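Local coordinates for protein alkane monooxygenase (Geobacillus thermodenitrificans, PDB 3B9O) that is a luciferase-like monooxygenase with a TIM-barrel fold that binds flavin mononucleotide, at residues Gln219-Glu231 / Ala238-Asp250. Numbering follows the deposited sequence.
Sequences QRTPVIYQAGMSE and AKHAECVFLGGKD. With FMN (flavin mononucleotide), chain C.
V223 meets E242 and C243 just ahead of the first paired residues of two parallel barrel strands: its CG1, anti to the backbone N (chi1 171°), packs against C243 SG. One residue on, I224 N donates to E242 OE2 at 2.8 Å, reaching that oxygen from the anti side and 29° out of the carboxylate plane; the same OE2 also forms a salt bridge with R413, which probably helps to offset the charge of this buried carboxylate. I224 O accepts from both E242 N and C243 N, the latter at 3.1 Å. Y225 lays one ring face over C243: C243 CB sits above the ring centre in a CH-pi contact, 3.4 Å from Y225 CE1, and C243 SG stands over the same face as a sulfur-aromatic contact, while Y225 OH is hydrogen-bonded to Y412 OH. Q226 carries the ladder on, its N bonded to C243 O and its O taking an almost straight bond from F245 N at 2.9 Å; on the other face of the sheet its CB touches A241 CB. A227 CB lies 4.0 Å from F245 CB, and both residues line the flavin mononucleotide pocket. F245 turns a ring face to flavin C7M, and A227 O accepts from the ribityl O2'. A water links the two backbones, accepting from G228 N and donating to F245 O. M229 bends at chi2 and chi3, bringing SD to 3.4 Å from G247 N, which donates a weak hydrogen bond to it, and CE against L246 CD1. S230, the N-cap of helix 231-240, donates from its N to phosphate O3P. That helix links the strands in a beta-alpha-beta unit; strand 130-135 continues the sheet beside 223-227 and strand 276-285 beside 243-246, while helix 251-265 covers V244 and L246 and helix 412-417 packs on V223 and C243.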
loop_
_atom_site.group_PDB
_atom_site.type_symbol
_atom_site.label_atom_id
_atom_site.label_comp_id
_atom_site.label_asym_id
_atom_site.label_seq_id
_atom_site.Cartn_x
_atom_site.Cartn_y
_atom_site.Cartn_z
ATOM N N GLN A 219 -9.185 -9.820 13.177
ATOM C CA GLN A 219 -9.802 -8.739 12.413
ATOM C C GLN A 219 -10.938 -9.180 11.502
ATOM O O GLN A 219 -11.702 -8.321 11.021
ATOM C CB GLN A 219 -8.745 -8.082 11.544
ATOM C CG GLN A 219 -7.684 -7.352 12.335
ATOM C CD GLN A 219 -6.720 -6.569 11.461
ATOM O OE1 GLN A 219 -6.017 -7.132 10.625
ATOM N NE2 GLN A 219 -6.636 -5.300 11.698
ATOM N N ARG A 220 -10.970 -10.485 11.210
ATOM C CA ARG A 220 -11.771 -11.124 10.158
ATOM C C ARG A 220 -11.415 -10.614 8.764
ATOM O O ARG A 220 -10.766 -11.336 8.020
ATOM C CB ARG A 220 -13.300 -11.078 10.425
ATOM C CG ARG A 220 -13.828 -11.987 11.597
ATOM C CD ARG A 220 -15.358 -11.767 11.568
ATOM N NE ARG A 220 -16.159 -12.643 12.412
ATOM C CZ ARG A 220 -16.703 -13.786 12.002
ATOM N NH1 ARG A 220 -16.494 -14.222 10.769
ATOM N NH2 ARG A 220 -17.465 -14.496 12.837
ATOM N N THR A 221 -11.872 -9.409 8.392
ATOM C CA THR A 221 -11.446 -8.745 7.155
ATOM C C THR A 221 -10.134 -7.971 7.455
ATOM O O THR A 221 -10.067 -7.226 8.447
ATOM C CB THR A 221 -12.552 -7.804 6.613
ATOM O OG1 THR A 221 -13.736 -8.569 6.340
ATOM C CG2 THR A 221 -12.093 -7.022 5.388
ATOM N N PRO A 222 -9.096 -8.136 6.607
ATOM C CA PRO A 222 -7.859 -7.310 6.784
ATOM C C PRO A 222 -8.220 -5.812 6.679
ATOM O O PRO A 222 -9.236 -5.460 6.051
ATOM C CB PRO A 222 -6.986 -7.706 5.585
ATOM C CG PRO A 222 -7.494 -9.033 5.139
ATOM C CD PRO A 222 -9.000 -9.017 5.438
ATOM N N VAL A 223 -7.419 -4.941 7.287
ATOM C CA VAL A 223 -7.592 -3.521 7.065
ATOM C C VAL A 223 -7.530 -3.282 5.567
ATOM O O VAL A 223 -6.597 -3.767 4.877
ATOM C CB VAL A 223 -6.540 -2.679 7.814
ATOM C CG1 VAL A 223 -6.646 -1.223 7.345
ATOM C CG2 VAL A 223 -6.825 -2.757 9.315
ATOM N N ILE A 224 -8.532 -2.572 5.044
ATOM C CA ILE A 224 -8.635 -2.371 3.584
ATOM C C ILE A 224 -8.013 -1.060 3.115
ATOM O O ILE A 224 -8.481 0.024 3.446
ATOM C CB ILE A 224 -10.133 -2.420 3.074
ATOM C CG1 ILE A 224 -10.837 -3.722 3.520
ATOM C CG2 ILE A 224 -10.148 -2.186 1.480
ATOM C CD1 ILE A 224 -10.184 -5.026 2.967
ATOM N N TYR A 225 -6.913 -1.154 2.391
ATOM C CA TYR A 225 -6.320 -0.001 1.723
ATOM C C TYR A 225 -6.745 0.020 0.280
ATOM O O TYR A 225 -7.118 -1.025 -0.276
ATOM C CB TYR A 225 -4.780 -0.136 1.710
ATOM C CG TYR A 225 -4.104 0.442 2.919
ATOM C CD1 TYR A 225 -3.443 1.696 2.854
ATOM C CD2 TYR A 225 -4.169 -0.226 4.154
ATOM C CE1 TYR A 225 -2.806 2.257 4.022
ATOM C CE2 TYR A 225 -3.553 0.300 5.300
ATOM C CZ TYR A 225 -2.857 1.532 5.231
ATOM O OH TYR A 225 -2.236 2.019 6.387
ATOM N N GLN A 226 -6.670 1.205 -0.318
ATOM C CA GLN A 226 -6.861 1.391 -1.728
ATOM C C GLN A 226 -5.848 2.418 -2.208
ATOM O O GLN A 226 -5.490 3.355 -1.488
ATOM C CB GLN A 226 -8.312 1.800 -2.074
ATOM C CG GLN A 226 -8.619 1.692 -3.560
ATOM C CD GLN A 226 -8.290 2.970 -4.329
ATOM O OE1 GLN A 226 -8.218 2.952 -5.566
ATOM N NE2 GLN A 226 -8.078 4.097 -3.599
ATOM N N ALA A 227 -5.372 2.198 -3.429
ATOM C CA ALA A 227 -4.492 3.138 -4.118
ATOM C C ALA A 227 -4.936 3.078 -5.589
ATOM O O ALA A 227 -5.068 1.973 -6.152
ATOM C CB ALA A 227 -3.026 2.703 -3.955
ATOM N N GLY A 228 -5.219 4.241 -6.185
ATOM C CA GLY A 228 -5.776 4.317 -7.554
ATOM C C GLY A 228 -6.558 5.614 -7.618
ATOM O O GLY A 228 -7.618 5.771 -6.962
ATOM N N MET A 229 -5.992 6.564 -8.348
ATOM C CA MET A 229 -6.437 7.980 -8.308
ATOM C C MET A 229 -7.474 8.382 -9.374
ATOM O O MET A 229 -8.004 9.512 -9.360
ATOM C CB MET A 229 -5.213 8.912 -8.376
ATOM C CG MET A 229 -4.416 8.999 -7.085
ATOM S SD MET A 229 -5.233 9.855 -5.699
ATOM C CE MET A 229 -6.860 9.187 -5.529
ATOM N N SER A 230 -7.738 7.473 -10.308
ATOM C CA SER A 230 -8.770 7.701 -11.332
ATOM C C SER A 230 -10.094 7.981 -10.661
ATOM O O SER A 230 -10.274 7.682 -9.466
ATOM C CB SER A 230 -8.884 6.498 -12.269
ATOM O OG SER A 230 -9.439 5.401 -11.564
ATOM N N GLU A 231 -11.030 8.573 -11.400
ATOM C CA GLU A 231 -12.318 8.887 -10.803
ATOM C C GLU A 231 -13.017 7.616 -10.302
ATOM O O GLU A 231 -13.581 7.603 -9.215
ATOM C CB GLU A 231 -13.196 9.679 -11.771
ATOM C CG GLU A 231 -14.530 10.036 -11.155
ATOM C CD GLU A 231 -15.350 10.997 -11.974
ATOM O OE1 GLU A 231 -16.551 11.162 -11.631
ATOM O OE2 GLU A 231 -14.796 11.583 -12.937
ATOM N N ALA A 238 -14.008 5.341 -1.775
ATOM C CA ALA A 238 -15.122 5.886 -0.979
ATOM C C ALA A 238 -16.043 4.790 -0.481
ATOM O O ALA A 238 -16.501 4.802 0.681
ATOM C CB ALA A 238 -15.915 6.932 -1.807
ATOM N N LYS A 239 -16.273 3.812 -1.349
ATOM C CA LYS A 239 -17.143 2.698 -1.039
ATOM C C LYS A 239 -16.501 1.702 -0.034
ATOM O O LYS A 239 -17.176 1.224 0.841
ATOM C CB LYS A 239 -17.502 1.958 -2.342
ATOM C CG LYS A 239 -18.568 0.875 -2.160
ATOM C CD LYS A 239 -18.946 0.231 -3.482
ATOM C CE LYS A 239 -20.141 -0.685 -3.240
ATOM N NZ LYS A 239 -20.423 -1.503 -4.447
ATOM N N HIS A 240 -15.225 1.361 -0.214
ATOM C CA HIS A 240 -14.627 0.220 0.508
ATOM C C HIS A 240 -13.486 0.540 1.456
ATOM O O HIS A 240 -13.321 -0.142 2.465
ATOM C CB HIS A 240 -14.013 -0.752 -0.501
ATOM C CG HIS A 240 -15.000 -1.386 -1.424
ATOM N ND1 HIS A 240 -15.782 -2.464 -1.058
ATOM C CD2 HIS A 240 -15.288 -1.130 -2.723
ATOM C CE1 HIS A 240 -16.528 -2.834 -2.088
ATOM N NE2 HIS A 240 -16.259 -2.028 -3.105
ATOM N N ALA A 241 -12.632 1.485 1.077
ATOM C CA ALA A 241 -11.342 1.651 1.759
ATOM C C ALA A 241 -11.435 2.223 3.187
ATOM O O ALA A 241 -12.165 3.204 3.454
ATOM C CB ALA A 241 -10.394 2.495 0.911
ATOM N N GLU A 242 -10.697 1.600 4.093
ATOM C CA GLU A 242 -10.470 2.185 5.411
ATOM C C GLU A 242 -9.261 3.142 5.403
ATOM O O GLU A 242 -9.196 4.094 6.223
ATOM C CB GLU A 242 -10.230 1.088 6.448
ATOM C CG GLU A 242 -11.295 0.034 6.524
ATOM C CD GLU A 242 -10.913 -1.018 7.535
ATOM O OE1 GLU A 242 -11.122 -0.775 8.750
ATOM O OE2 GLU A 242 -10.417 -2.085 7.099
ATOM N N CYS A 243 -8.298 2.882 4.517
ATOM C CA CYS A 243 -7.174 3.783 4.331
ATOM C C CYS A 243 -6.904 3.995 2.851
ATOM O O CYS A 243 -6.899 3.030 2.074
ATOM C CB CYS A 243 -5.900 3.209 4.988
ATOM S SG CYS A 243 -6.097 2.843 6.750
ATOM N N VAL A 244 -6.651 5.252 2.461
ATOM C CA VAL A 244 -6.443 5.583 1.055
ATOM C C VAL A 244 -5.045 6.136 0.874
ATOM O O VAL A 244 -4.635 7.009 1.617
ATOM C CB VAL A 244 -7.527 6.584 0.528
ATOM C CG1 VAL A 244 -7.398 6.787 -0.968
ATOM C CG2 VAL A 244 -8.927 6.099 0.888
ATOM N N PHE A 245 -4.299 5.576 -0.083
ATOM C CA PHE A 245 -2.959 6.063 -0.434
ATOM C C PHE A 245 -3.152 6.989 -1.665
ATOM O O PHE A 245 -3.365 6.530 -2.782
ATOM C CB PHE A 245 -2.058 4.833 -0.720
ATOM C CG PHE A 245 -0.591 5.141 -1.057
ATOM C CD1 PHE A 245 0.203 4.124 -1.634
ATOM C CD2 PHE A 245 -0.003 6.407 -0.842
ATOM C CE1 PHE A 245 1.565 4.375 -1.971
ATOM C CE2 PHE A 245 1.378 6.662 -1.169
ATOM C CZ PHE A 245 2.142 5.641 -1.744
ATOM N N LEU A 246 -3.077 8.286 -1.424
ATOM C CA LEU A 246 -3.298 9.335 -2.418
ATOM C C LEU A 246 -2.017 9.760 -3.109
ATOM O O LEU A 246 -0.921 9.756 -2.514
ATOM C CB LEU A 246 -3.816 10.554 -1.705
ATOM C CG LEU A 246 -5.270 10.964 -1.483
ATOM C CD1 LEU A 246 -6.264 9.960 -1.899
ATOM C CD2 LEU A 246 -5.441 11.468 -0.054
ATOM N N GLY A 247 -2.157 10.117 -4.381
ATOM C CA GLY A 247 -1.109 10.832 -5.099
ATOM C C GLY A 247 -1.243 12.316 -4.829
ATOM O O GLY A 247 -2.331 12.798 -4.517
ATOM N N GLY A 248 -0.130 13.053 -4.935
ATOM C CA GLY A 248 -0.151 14.500 -4.717
ATOM C C GLY A 248 0.958 14.928 -3.794
ATOM O O GLY A 248 1.313 14.194 -2.861
ATOM N N LYS A 249 1.518 16.107 -4.066
ATOM C CA LYS A 249 2.729 16.589 -3.376
ATOM C C LYS A 249 2.573 17.932 -2.690
ATOM O O LYS A 249 3.557 18.471 -2.166
ATOM C CB LYS A 249 3.939 16.670 -4.309
ATOM C CG LYS A 249 3.671 17.331 -5.645
ATOM C CD LYS A 249 4.941 17.772 -6.418
ATOM C CE LYS A 249 6.140 16.849 -6.299
ATOM N NZ LYS A 249 6.863 16.811 -7.628
ATOM N N ASP A 250 1.365 18.484 -2.697
ATOM C CA ASP A 250 1.110 19.772 -2.036
ATOM C C ASP A 250 -0.262 19.836 -1.372
ATOM O O ASP A 250 -1.091 18.963 -1.583
ATOM C CB ASP A 250 1.291 20.951 -3.026
ATOM C CG ASP A 250 0.435 20.821 -4.269
ATOM O OD1 ASP A 250 0.993 20.898 -5.391
ATOM O OD2 ASP A 250 -0.780 20.667 -4.162
HETATM N N1 FMN C . -0.651 -0.339 -8.826
HETATM C C2 FMN C . -0.094 -1.563 -8.679
HETATM O O2 FMN C . -0.363 -2.448 -9.543
HETATM N N3 FMN C . 0.731 -1.783 -7.604
HETATM C C4 FMN C . 0.990 -0.800 -6.683
HETATM O O4 FMN C . 1.736 -1.026 -5.707
HETATM C C4A FMN C . 0.406 0.468 -6.828
HETATM N N5 FMN C . 0.615 1.491 -5.945
HETATM C C5A FMN C . 0.028 2.713 -6.155
HETATM C C6 FMN C . 0.229 3.793 -5.274
HETATM C C7 FMN C . -0.394 5.036 -5.500
HETATM C C7M FMN C . -0.185 6.208 -4.566
HETATM C C8 FMN C . -1.225 5.202 -6.599
HETATM C C8M FMN C . -1.897 6.531 -6.856
HETATM C C9 FMN C . -1.432 4.139 -7.486
HETATM C C9A FMN C . -0.810 2.894 -7.276
HETATM N N10 FMN C . -1.014 1.866 -8.140
HETATM C C10 FMN C . -0.420 0.672 -7.939
HETATM C "C1'" FMN C . -1.887 2.010 -9.325
HETATM C "C2'" FMN C . -3.285 1.453 -9.008
HETATM O "O2'" FMN C . -3.331 0.903 -7.690
HETATM C "C3'" FMN C . -3.810 0.384 -9.981
HETATM O "O3'" FMN C . -2.841 -0.648 -10.268
HETATM C "C4'" FMN C . -4.479 0.983 -11.238
HETATM O "O4'" FMN C . -3.947 0.427 -12.444
HETATM C "C5'" FMN C . -4.399 2.510 -11.342
HETATM O "O5'" FMN C . -5.580 2.980 -10.705
HETATM P P FMN C . -6.335 4.332 -11.132
HETATM O O1P FMN C . -6.275 4.343 -12.651
HETATM O O2P FMN C . -7.698 4.144 -10.534
HETATM O O3P FMN C . -5.514 5.474 -10.563
HETATM O O HOH W 1 -5.324 6.544 -4.736
#